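Local structure of TRAP dicarboxylate transporter-DctP subunit (Desulfovibrio salexigens, 4N6D) at residues 47-58 with 255-266. The protein probably captures an organic acid, such as a dicarboxylate, in the periplasm and delivers it to the membrane components of a TRAP transporter. Sequence-based numbering, arbitrary orientation.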
# COMPACT_ATOMS: atom_id res chain seq x y z
N GLN A 47 7.23 5.40 9.02
CA GLN A 47 6.06 5.78 9.79
C GLN A 47 6.13 5.17 11.19
O GLN A 47 5.71 5.80 12.16
CB GLN A 47 4.75 5.44 9.07
CG GLN A 47 4.44 3.96 8.99
CD GLN A 47 3.92 3.34 10.28
OE1 GLN A 47 3.24 4.00 11.10
NE2 GLN A 47 4.19 2.05 10.46
N MET A 48 6.68 3.96 11.30
CA MET A 48 6.83 3.32 12.62
C MET A 48 7.64 4.24 13.57
O MET A 48 7.27 4.48 14.73
CB MET A 48 7.49 1.96 12.47
CG MET A 48 8.07 1.37 13.75
SD MET A 48 8.98 -0.16 13.46
CE MET A 48 10.40 0.43 12.50
N GLU A 49 8.73 4.79 13.07
CA GLU A 49 9.57 5.65 13.91
C GLU A 49 8.83 6.91 14.32
O GLU A 49 8.98 7.38 15.44
CB GLU A 49 10.88 6.05 13.22
CG GLU A 49 11.78 4.87 12.90
CD GLU A 49 12.26 4.12 14.13
OE1 GLU A 49 12.32 4.73 15.22
OE2 GLU A 49 12.57 2.92 14.00
N ARG A 50 8.05 7.49 13.41
CA ARG A 50 7.28 8.69 13.74
C ARG A 50 6.20 8.37 14.79
O ARG A 50 5.97 9.15 15.72
CB ARG A 50 6.66 9.29 12.48
CG ARG A 50 6.00 10.66 12.71
CD ARG A 50 4.52 10.52 12.84
NE ARG A 50 3.92 11.81 13.18
CZ ARG A 50 2.62 11.99 13.43
NH1 ARG A 50 1.78 10.96 13.35
NH2 ARG A 50 2.17 13.20 13.75
N TRP A 51 5.59 7.21 14.65
CA TRP A 51 4.58 6.77 15.60
C TRP A 51 5.20 6.62 16.98
O TRP A 51 4.64 7.09 17.97
CB TRP A 51 3.99 5.46 15.12
CG TRP A 51 2.83 4.94 15.95
CD1 TRP A 51 1.51 5.23 15.76
CD2 TRP A 51 2.89 4.02 17.03
NE1 TRP A 51 0.74 4.56 16.68
CE2 TRP A 51 1.57 3.81 17.48
CE3 TRP A 51 3.94 3.35 17.70
CZ2 TRP A 51 1.25 2.95 18.52
CZ3 TRP A 51 3.62 2.51 18.76
CH2 TRP A 51 2.29 2.33 19.16
N LYS A 52 6.37 5.99 17.05
CA LYS A 52 7.13 5.89 18.29
C LYS A 52 7.35 7.27 18.92
O LYS A 52 7.14 7.49 20.13
CB LYS A 52 8.49 5.24 18.02
CG LYS A 52 9.53 5.49 19.12
CD LYS A 52 10.78 4.65 18.94
CE LYS A 52 11.85 5.04 19.98
NZ LYS A 52 12.99 4.09 20.02
N GLN A 53 7.80 8.21 18.10
CA GLN A 53 8.10 9.55 18.60
C GLN A 53 6.87 10.15 19.26
O GLN A 53 6.94 10.72 20.34
CB GLN A 53 8.57 10.44 17.45
CG GLN A 53 9.95 10.08 16.91
CD GLN A 53 10.23 10.69 15.54
OE1 GLN A 53 9.56 11.65 15.11
NE2 GLN A 53 11.21 10.13 14.84
N GLU A 54 5.73 10.04 18.59
CA GLU A 54 4.50 10.65 19.10
C GLU A 54 3.97 9.93 20.33
O GLU A 54 3.49 10.55 21.25
CB GLU A 54 3.44 10.70 18.01
CG GLU A 54 3.63 11.84 17.01
CD GLU A 54 3.91 13.20 17.68
OE1 GLU A 54 3.12 13.68 18.55
OE2 GLU A 54 4.95 13.80 17.36
N VAL A 55 4.11 8.61 20.36
CA VAL A 55 3.66 7.85 21.52
C VAL A 55 4.49 8.18 22.78
O VAL A 55 3.95 8.39 23.84
CB VAL A 55 3.68 6.34 21.25
CG1 VAL A 55 3.57 5.54 22.53
CG2 VAL A 55 2.56 5.98 20.29
N GLU A 56 5.81 8.24 22.64
CA GLU A 56 6.66 8.54 23.77
C GLU A 56 6.40 9.95 24.26
O GLU A 56 6.40 10.20 25.47
CB GLU A 56 8.15 8.32 23.41
CG GLU A 56 8.41 6.87 23.04
CD GLU A 56 9.89 6.51 22.88
OE1 GLU A 56 10.73 7.41 22.68
OE2 GLU A 56 10.21 5.29 22.98
N LYS A 57 6.17 10.87 23.33
CA LYS A 57 5.97 12.28 23.70
C LYS A 57 4.61 12.43 24.38
O LYS A 57 4.52 13.04 25.44
CB LYS A 57 6.06 13.19 22.47
CG LYS A 57 5.91 14.69 22.77
CD LYS A 57 6.09 15.50 21.49
CE LYS A 57 5.85 16.99 21.72
NZ LYS A 57 5.74 17.68 20.42
N ARG A 58 3.56 11.88 23.77
CA ARG A 58 2.20 12.14 24.25
C ARG A 58 1.90 11.44 25.56
O ARG A 58 1.04 11.88 26.32
CB ARG A 58 1.19 11.70 23.19
CG ARG A 58 1.21 12.61 22.01
CD ARG A 58 0.25 12.13 20.95
NE ARG A 58 0.48 12.85 19.72
CZ ARG A 58 -0.38 12.90 18.70
NH1 ARG A 58 -1.58 12.32 18.77
NH2 ARG A 58 -0.06 13.58 17.61
N LEU A 255 -3.20 6.03 21.99
CA LEU A 255 -3.02 5.14 20.85
C LEU A 255 -4.25 5.11 19.95
O LEU A 255 -4.14 4.96 18.74
CB LEU A 255 -2.66 3.73 21.33
CG LEU A 255 -1.17 3.46 21.50
CD1 LEU A 255 -0.46 4.48 22.35
CD2 LEU A 255 -0.99 2.07 22.10
N ASN A 256 -5.42 5.24 20.55
CA ASN A 256 -6.66 5.26 19.80
C ASN A 256 -6.70 6.51 18.94
O ASN A 256 -7.02 6.44 17.76
CB ASN A 256 -7.85 5.24 20.74
CG ASN A 256 -8.22 3.85 21.17
OD1 ASN A 256 -7.93 2.88 20.48
ND2 ASN A 256 -8.89 3.74 22.31
N ASP A 257 -6.38 7.65 19.54
CA ASP A 257 -6.38 8.90 18.78
C ASP A 257 -5.38 8.91 17.63
O ASP A 257 -5.61 9.51 16.58
CB ASP A 257 -6.10 10.09 19.71
CG ASP A 257 -7.29 10.43 20.60
OD1 ASP A 257 -8.39 9.95 20.34
OD2 ASP A 257 -7.10 11.19 21.56
N LEU A 258 -4.26 8.21 17.81
CA LEU A 258 -3.28 8.10 16.74
C LEU A 258 -3.70 7.22 15.55
O LEU A 258 -3.02 7.19 14.53
CB LEU A 258 -1.94 7.60 17.27
CG LEU A 258 -1.05 8.69 17.85
CD1 LEU A 258 0.02 8.07 18.74
CD2 LEU A 258 -0.45 9.55 16.73
N GLY A 259 -4.79 6.48 15.65
CA GLY A 259 -5.10 5.56 14.57
C GLY A 259 -5.36 6.29 13.25
O GLY A 259 -4.71 6.05 12.23
N ARG A 260 -6.34 7.19 13.26
CA ARG A 260 -6.62 7.97 12.06
C ARG A 260 -5.46 8.90 11.71
O ARG A 260 -5.10 9.05 10.54
CB ARG A 260 -7.91 8.78 12.23
CG ARG A 260 -8.33 9.44 10.94
CD ARG A 260 -9.25 10.62 11.21
NE ARG A 260 -9.45 11.38 9.99
CZ ARG A 260 -10.26 11.00 9.01
NH1 ARG A 260 -10.96 9.88 9.15
NH2 ARG A 260 -10.38 11.74 7.92
N GLU A 261 -4.87 9.53 12.72
CA GLU A 261 -3.79 10.47 12.50
C GLU A 261 -2.65 9.77 11.77
O GLU A 261 -2.05 10.33 10.86
CB GLU A 261 -3.23 11.02 13.81
CG GLU A 261 -4.18 11.81 14.65
CD GLU A 261 -3.48 12.52 15.80
OE1 GLU A 261 -2.24 12.65 15.73
OE2 GLU A 261 -4.18 12.96 16.75
N GLN A 262 -2.30 8.57 12.22
CA GLN A 262 -1.15 7.88 11.65
C GLN A 262 -1.43 7.39 10.23
O GLN A 262 -0.52 7.35 9.39
CB GLN A 262 -0.67 6.75 12.57
CG GLN A 262 0.66 6.15 12.19
CD GLN A 262 1.80 7.10 12.39
OE1 GLN A 262 1.65 8.12 13.05
NE2 GLN A 262 2.96 6.76 11.85
N ALA A 263 -2.68 7.02 9.96
CA ALA A 263 -3.08 6.66 8.60
C ALA A 263 -2.82 7.87 7.67
O ALA A 263 -2.19 7.74 6.61
CB ALA A 263 -4.56 6.26 8.57
N GLU A 264 -3.31 9.04 8.08
CA GLU A 264 -3.11 10.27 7.30
C GLU A 264 -1.64 10.64 7.19
O GLU A 264 -1.15 10.98 6.12
CB GLU A 264 -3.88 11.44 7.93
CG GLU A 264 -3.76 12.72 7.14
CD GLU A 264 -4.69 13.82 7.65
OE1 GLU A 264 -5.70 13.51 8.31
OE2 GLU A 264 -4.41 14.99 7.38
N TRP A 265 -0.92 10.57 8.30
CA TRP A 265 0.48 10.97 8.30
C TRP A 265 1.28 10.13 7.33
O TRP A 265 2.13 10.64 6.59
CB TRP A 265 1.11 10.86 9.70
CG TRP A 265 2.46 11.45 9.71
CD1 TRP A 265 2.79 12.72 10.04
CD2 TRP A 265 3.69 10.81 9.32
NE1 TRP A 265 4.15 12.93 9.90
CE2 TRP A 265 4.72 11.76 9.45
CE3 TRP A 265 4.01 9.53 8.89
CZ2 TRP A 265 6.05 11.46 9.17
CZ3 TRP A 265 5.33 9.24 8.61
CH2 TRP A 265 6.33 10.20 8.73
N THR A 266 1.02 8.82 7.35
CA THR A 266 1.75 7.89 6.50
C THR A 266 1.45 8.11 5.03
O THR A 266 2.36 8.11 4.17
CB THR A 266 1.44 6.43 6.88
OG1 THR A 266 1.81 6.20 8.25
CG2 THR A 266 2.20 5.48 6.02
O HOH W 1 -2.13 4.10 16.96
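Two helices of this periplasmic binding fold, 43-58 and the long 249-285, pack against each other beside strand 139-146 and meet through Arg50 and Trp265, Gln262 and Gln47, and Leu258 and Val55. They run roughly antiparallel, at 141°, with segment axes 10.5 Å apart, and Trp51 and Gln262 also touch strand 139-146. The guanidinium of Arg50 lies flat on the indole of Trp265, planes 5° apart, in a cation-pi stack; a bend at chi2 (-100°) lays the aliphatic part along the same face, with Arg50 CD 3.6 Å from the centroid of the five-membered ring of Trp265. Glu54 CG covers the opposite face of the guanidinium. The rotation of the guanidinium is further fixed by Gln262, whose OE1 accepts from Arg50 NH1 at 2.9 Å, near the guanidinium plane. The other end of that buried amide, NE2, donates to Gln47 OE1 at 2.9 Å, so the Gln262 amide is held at both ends by residues of the facing helix. Farther along, Leu258 is a knob among Trp51, Glu54, Val55 and Arg58, its CD1 3.6 Å from Val55 CG2. A water links Trp51 NE1 to Leu255 O. At the C-terminal end of helix 43-58, Arg58 bridges Glu54 on its own helix and Glu261 across the interface: Glu261 OE1 takes Arg58 NH1 at 3.1 Å from above the carboxylate plane and Arg58 NH2 at 3.0 Å through its syn lone pair.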